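Long-range contact in glucosamine-6-phosphate deaminase (Thermotoga maritima, PDB 1J5X), which is an alpha/beta protein of the SIS-domain family, built on two parallel sheets flanked by helices: residues 27-39 with 167-179. Sequence-based numbering, arbitrary orientation.
Sequences LKKFFENFVLNLE and ILLSLMFLADKIA
Val35 lays CG1 over one face of the Phe173 ring, 3.7 Å from its centroid, a CH-pi contact. Phe31 meets the same ring in an offset edge-to-face pair, planes at 86°, presenting its edge to the face of Phe173, while Leu36 CD2 reaches Phe173 CZ at 3.7 Å. One turn earlier Leu169 fits as a knob among Leu27, Phe30, Phe31 and Val35; its chi1 of 162° swings CG away from the backbone N, and CD2 comes 3.9 Å from Phe31 CD1. Small Ser170 lets its CA come within 5.7 Å of Val35 CA, and its buried OG, at the edges of the Phe30 and Phe34 rings, hydrogen-bonds Met166 O. Helix 27-35 thus crosses 167-179 at -42°; the latter is part of helix 162-179 of the SIS domain, an alpha/beta fold with a five-stranded parallel sheet. Leu38 extends the packed side, CD2 lying 3.5 Å from Ser170 O and near Leu174 CB. The type I turn from Val35 to Leu38 carries the chain on to a looser, wetter end. There the long, flexible chains of Glu39 and Lys177 suit solvent: Glu39 OE1 and Lys177 NZ form a long salt bridge of 3.6 Å, a water links Glu39 OE2 to NZ, and NZ also hydrogen-bonds Thr183 OG1.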
loop_
_atom_site.group_PDB
_atom_site.type_symbol
_atom_site.label_atom_id
_atom_site.label_comp_id
_atom_site.label_asym_id
_atom_site.label_seq_id
_atom_site.Cartn_x
_atom_site.Cartn_y
_atom_site.Cartn_z
ATOM N N LEU A 27 2.812 -12.136 -10.693
ATOM C CA LEU A 27 3.736 -11.025 -10.454
ATOM C C LEU A 27 4.993 -11.069 -11.308
ATOM O O LEU A 27 5.400 -10.060 -11.853
ATOM C CB LEU A 27 4.100 -10.989 -8.961
ATOM C CG LEU A 27 4.891 -9.761 -8.483
ATOM C CD1 LEU A 27 4.004 -8.457 -8.669
ATOM C CD2 LEU A 27 5.241 -9.998 -7.001
ATOM N N LYS A 28 5.604 -12.246 -11.416
ATOM C CA LYS A 28 6.817 -12.346 -12.222
ATOM C C LYS A 28 6.572 -11.975 -13.664
ATOM O O LYS A 28 7.350 -11.269 -14.323
ATOM C CB LYS A 28 7.428 -13.753 -12.111
ATOM C CG LYS A 28 8.776 -13.889 -12.848
ATOM C CD LYS A 28 9.498 -15.171 -12.397
ATOM C CE LYS A 28 10.888 -15.350 -13.024
ATOM N NZ LYS A 28 10.833 -15.971 -14.391
ATOM N N LYS A 29 5.450 -12.449 -14.191
ATOM C CA LYS A 29 5.122 -12.106 -15.561
ATOM C C LYS A 29 4.939 -10.605 -15.750
ATOM O O LYS A 29 5.410 -10.019 -16.723
ATOM C CB LYS A 29 3.818 -12.828 -15.949
ATOM C CG LYS A 29 3.297 -12.522 -17.335
ATOM C CD LYS A 29 2.063 -13.441 -17.566
ATOM C CE LYS A 29 1.476 -13.330 -18.968
ATOM N NZ LYS A 29 0.159 -14.031 -18.978
ATOM N N PHE A 30 4.222 -9.992 -14.811
ATOM C CA PHE A 30 3.974 -8.575 -14.875
ATOM C C PHE A 30 5.331 -7.866 -14.758
ATOM O O PHE A 30 5.627 -6.926 -15.489
ATOM C CB PHE A 30 3.065 -8.155 -13.706
ATOM C CG PHE A 30 3.055 -6.679 -13.455
ATOM C CD1 PHE A 30 2.344 -5.822 -14.276
ATOM C CD2 PHE A 30 3.809 -6.134 -12.379
ATOM C CE1 PHE A 30 2.350 -4.418 -14.063
ATOM C CE2 PHE A 30 3.837 -4.741 -12.147
ATOM C CZ PHE A 30 3.109 -3.874 -12.984
ATOM N N PHE A 31 6.135 -8.318 -13.799
ATOM C CA PHE A 31 7.449 -7.686 -13.591
ATOM C C PHE A 31 8.285 -7.719 -14.871
ATOM O O PHE A 31 8.846 -6.687 -15.317
ATOM C CB PHE A 31 8.184 -8.442 -12.468
ATOM C CG PHE A 31 9.567 -7.905 -12.193
ATOM C CD1 PHE A 31 9.751 -6.610 -11.696
ATOM C CD2 PHE A 31 10.696 -8.711 -12.450
ATOM C CE1 PHE A 31 11.039 -6.100 -11.455
ATOM C CE2 PHE A 31 12.001 -8.225 -12.213
ATOM C CZ PHE A 31 12.184 -6.923 -11.721
ATOM N N GLU A 32 8.331 -8.901 -15.495
ATOM C CA GLU A 32 9.183 -9.086 -16.667
ATOM C C GLU A 32 8.653 -8.465 -17.914
ATOM O O GLU A 32 9.404 -7.978 -18.742
ATOM C CB GLU A 32 9.450 -10.577 -16.896
ATOM C CG GLU A 32 10.135 -11.253 -15.699
ATOM C CD GLU A 32 10.399 -12.741 -15.912
ATOM O OE1 GLU A 32 9.738 -13.343 -16.795
ATOM O OE2 GLU A 32 11.250 -13.318 -15.196
ATOM N N ASN A 33 7.335 -8.454 -18.066
ATOM C CA ASN A 33 6.824 -7.864 -19.280
ATOM C C ASN A 33 6.602 -6.366 -19.263
ATOM O O ASN A 33 6.710 -5.709 -20.300
ATOM C CB ASN A 33 5.563 -8.614 -19.682
ATOM C CG ASN A 33 5.885 -9.985 -20.176
ATOM O OD1 ASN A 33 6.142 -10.085 -21.476
ATOM N ND2 ASN A 33 5.957 -10.949 -19.405
ATOM N N PHE A 34 6.295 -5.811 -18.098
ATOM C CA PHE A 34 6.038 -4.392 -18.022
ATOM C C PHE A 34 7.136 -3.629 -17.227
ATOM O O PHE A 34 7.660 -2.640 -17.692
ATOM C CB PHE A 34 4.678 -4.130 -17.312
ATOM C CG PHE A 34 4.361 -2.676 -17.130
ATOM C CD1 PHE A 34 3.867 -1.916 -18.206
ATOM C CD2 PHE A 34 4.491 -2.067 -15.886
ATOM C CE1 PHE A 34 3.499 -0.571 -18.033
ATOM C CE2 PHE A 34 4.131 -0.746 -15.690
ATOM C CZ PHE A 34 3.630 0.024 -16.755
ATOM N N VAL A 35 7.438 -4.092 -16.023
ATOM C CA VAL A 35 8.410 -3.334 -15.195
ATOM C C VAL A 35 9.814 -3.245 -15.839
ATOM O O VAL A 35 10.357 -2.145 -16.029
ATOM C CB VAL A 35 8.467 -3.916 -13.761
ATOM C CG1 VAL A 35 9.430 -3.047 -12.906
ATOM C CG2 VAL A 35 7.088 -3.790 -13.088
ATOM N N LEU A 36 10.381 -4.395 -16.158
ATOM C CA LEU A 36 11.690 -4.440 -16.784
ATOM C C LEU A 36 11.785 -3.690 -18.084
ATOM O O LEU A 36 12.875 -3.482 -18.555
ATOM C CB LEU A 36 12.087 -5.867 -17.070
ATOM C CG LEU A 36 12.349 -6.655 -15.817
ATOM C CD1 LEU A 36 12.837 -8.033 -16.255
ATOM C CD2 LEU A 36 13.434 -5.914 -14.957
ATOM N N ASN A 37 10.664 -3.289 -18.686
ATOM C CA ASN A 37 10.759 -2.569 -19.969
ATOM C C ASN A 37 10.489 -1.081 -19.819
ATOM O O ASN A 37 10.587 -0.301 -20.778
ATOM C CB ASN A 37 9.816 -3.206 -21.024
ATOM C CG ASN A 37 10.275 -4.612 -21.453
ATOM O OD1 ASN A 37 11.546 -4.713 -21.874
ATOM N ND2 ASN A 37 9.508 -5.598 -21.395
ATOM N N LEU A 38 10.178 -0.690 -18.588
ATOM C CA LEU A 38 9.852 0.684 -18.255
ATOM C C LEU A 38 10.930 1.723 -18.621
ATOM O O LEU A 38 10.595 2.839 -19.010
ATOM C CB LEU A 38 9.514 0.742 -16.760
ATOM C CG LEU A 38 8.382 1.482 -16.027
ATOM C CD1 LEU A 38 7.042 1.336 -16.697
ATOM C CD2 LEU A 38 8.317 0.924 -14.607
ATOM N N GLU A 39 12.217 1.408 -18.515
ATOM C CA GLU A 39 13.165 2.460 -18.856
ATOM C C GLU A 39 13.248 2.805 -20.347
ATOM O O GLU A 39 13.651 3.917 -20.695
ATOM C CB GLU A 39 14.553 2.167 -18.310
ATOM C CG GLU A 39 15.137 0.880 -18.761
ATOM C CD GLU A 39 16.434 0.606 -18.034
ATOM O OE1 GLU A 39 16.770 -0.584 -17.857
ATOM O OE2 GLU A 39 17.109 1.595 -17.663
ATOM N N ILE A 167 1.607 -1.535 -8.756
ATOM C CA ILE A 167 1.912 -0.170 -9.147
ATOM C C ILE A 167 3.098 0.278 -8.226
ATOM O O ILE A 167 4.028 0.934 -8.695
ATOM C CB ILE A 167 0.689 0.772 -8.934
ATOM C CG1 ILE A 167 -0.391 0.437 -10.033
ATOM C CG2 ILE A 167 1.116 2.270 -9.095
ATOM C CD1 ILE A 167 -1.737 1.038 -9.712
ATOM N N LEU A 168 3.051 -0.120 -6.974
ATOM C CA LEU A 168 4.143 0.278 -6.027
ATOM C C LEU A 168 5.498 -0.278 -6.542
ATOM O O LEU A 168 6.490 0.472 -6.650
ATOM C CB LEU A 168 3.803 -0.213 -4.623
ATOM C CG LEU A 168 4.848 0.158 -3.548
ATOM C CD1 LEU A 168 5.111 1.679 -3.581
ATOM C CD2 LEU A 168 4.399 -0.316 -2.181
ATOM N N LEU A 169 5.499 -1.547 -6.882
ATOM C CA LEU A 169 6.710 -2.162 -7.425
ATOM C C LEU A 169 7.190 -1.378 -8.620
ATOM O O LEU A 169 8.394 -1.052 -8.765
ATOM C CB LEU A 169 6.407 -3.574 -7.852
ATOM C CG LEU A 169 7.415 -4.216 -8.807
ATOM C CD1 LEU A 169 8.765 -4.351 -8.052
ATOM C CD2 LEU A 169 6.929 -5.611 -9.166
ATOM N N SER A 170 6.273 -1.061 -9.532
ATOM C CA SER A 170 6.693 -0.331 -10.722
ATOM C C SER A 170 7.311 1.045 -10.459
ATOM O O SER A 170 8.326 1.412 -11.091
ATOM C CB SER A 170 5.487 -0.123 -11.708
ATOM O OG SER A 170 4.852 -1.366 -11.975
ATOM N N LEU A 171 6.715 1.818 -9.556
ATOM C CA LEU A 171 7.202 3.154 -9.299
ATOM C C LEU A 171 8.484 3.070 -8.455
ATOM O O LEU A 171 9.305 3.913 -8.647
ATOM C CB LEU A 171 6.140 4.027 -8.591
ATOM C CG LEU A 171 4.833 4.187 -9.389
ATOM C CD1 LEU A 171 3.843 5.086 -8.615
ATOM C CD2 LEU A 171 5.153 4.731 -10.735
HETATM N N MSE A 172 8.617 2.091 -7.553
HETATM C CA MSE A 172 9.892 2.007 -6.776
HETATM C C MSE A 172 11.005 1.709 -7.787
HETATM O O MSE A 172 12.083 2.325 -7.793
HETATM C CB MSE A 172 9.795 0.898 -5.763
HETATM C CG MSE A 172 8.841 1.257 -4.660
HETATM SE SE MSE A 172 8.715 -0.177 -3.336
HETATM C CE MSE A 172 10.382 0.150 -2.351
ATOM N N PHE A 173 10.752 0.729 -8.649
ATOM C CA PHE A 173 11.746 0.353 -9.677
ATOM C C PHE A 173 12.100 1.535 -10.563
ATOM O O PHE A 173 13.288 1.813 -10.848
ATOM C CB PHE A 173 11.189 -0.874 -10.458
ATOM C CG PHE A 173 12.113 -1.416 -11.533
ATOM C CD1 PHE A 173 12.191 -0.803 -12.769
ATOM C CD2 PHE A 173 12.858 -2.548 -11.302
ATOM C CE1 PHE A 173 13.001 -1.310 -13.789
ATOM C CE2 PHE A 173 13.694 -3.080 -12.344
ATOM C CZ PHE A 173 13.748 -2.453 -13.561
ATOM N N LEU A 174 11.095 2.261 -11.010
ATOM C CA LEU A 174 11.316 3.460 -11.827
ATOM C C LEU A 174 12.185 4.531 -11.098
ATOM O O LEU A 174 13.080 5.197 -11.691
ATOM C CB LEU A 174 9.952 4.068 -12.185
ATOM C CG LEU A 174 9.911 5.341 -13.040
ATOM C CD1 LEU A 174 8.548 5.616 -13.613
ATOM C CD2 LEU A 174 10.212 6.470 -12.181
ATOM N N ALA A 175 11.911 4.732 -9.819
ATOM C CA ALA A 175 12.713 5.727 -9.092
ATOM C C ALA A 175 14.189 5.311 -9.056
ATOM O O ALA A 175 15.090 6.158 -9.274
ATOM C CB ALA A 175 12.223 5.849 -7.644
ATOM N N ASP A 176 14.434 4.038 -8.768
ATOM C CA ASP A 176 15.819 3.611 -8.701
ATOM C C ASP A 176 16.473 3.723 -10.082
ATOM O O ASP A 176 17.648 4.099 -10.197
ATOM C CB ASP A 176 15.930 2.205 -8.180
ATOM C CG ASP A 176 15.748 2.135 -6.663
ATOM O OD1 ASP A 176 16.386 2.972 -5.946
ATOM O OD2 ASP A 176 15.000 1.263 -6.176
ATOM N N LYS A 177 15.736 3.382 -11.135
ATOM C CA LYS A 177 16.339 3.510 -12.483
ATOM C C LYS A 177 16.695 4.960 -12.770
ATOM O O LYS A 177 17.764 5.269 -13.368
ATOM C CB LYS A 177 15.375 2.981 -13.595
ATOM C CG LYS A 177 15.239 1.502 -13.656
ATOM C CD LYS A 177 16.642 0.861 -13.946
ATOM C CE LYS A 177 16.500 -0.626 -14.323
ATOM N NZ LYS A 177 17.848 -1.357 -14.458
ATOM N N ILE A 178 15.845 5.888 -12.360
ATOM C CA ILE A 178 16.131 7.297 -12.619
ATOM C C ILE A 178 17.378 7.739 -11.815
ATOM O O ILE A 178 18.215 8.506 -12.324
ATOM C CB ILE A 178 14.941 8.169 -12.261
ATOM C CG1 ILE A 178 13.851 7.911 -13.307
ATOM C CG2 ILE A 178 15.322 9.661 -12.191
ATOM C CD1 ILE A 178 12.558 8.602 -13.049
ATOM N N ALA A 179 17.485 7.209 -10.601
ATOM C CA ALA A 179 18.620 7.575 -9.739
ATOM C C ALA A 179 19.929 6.951 -10.181
ATOM O O ALA A 179 20.984 7.423 -9.788
ATOM C CB ALA A 179 18.345 7.149 -8.307
HETATM O O HOH W 1 19.284 0.080 -16.652
#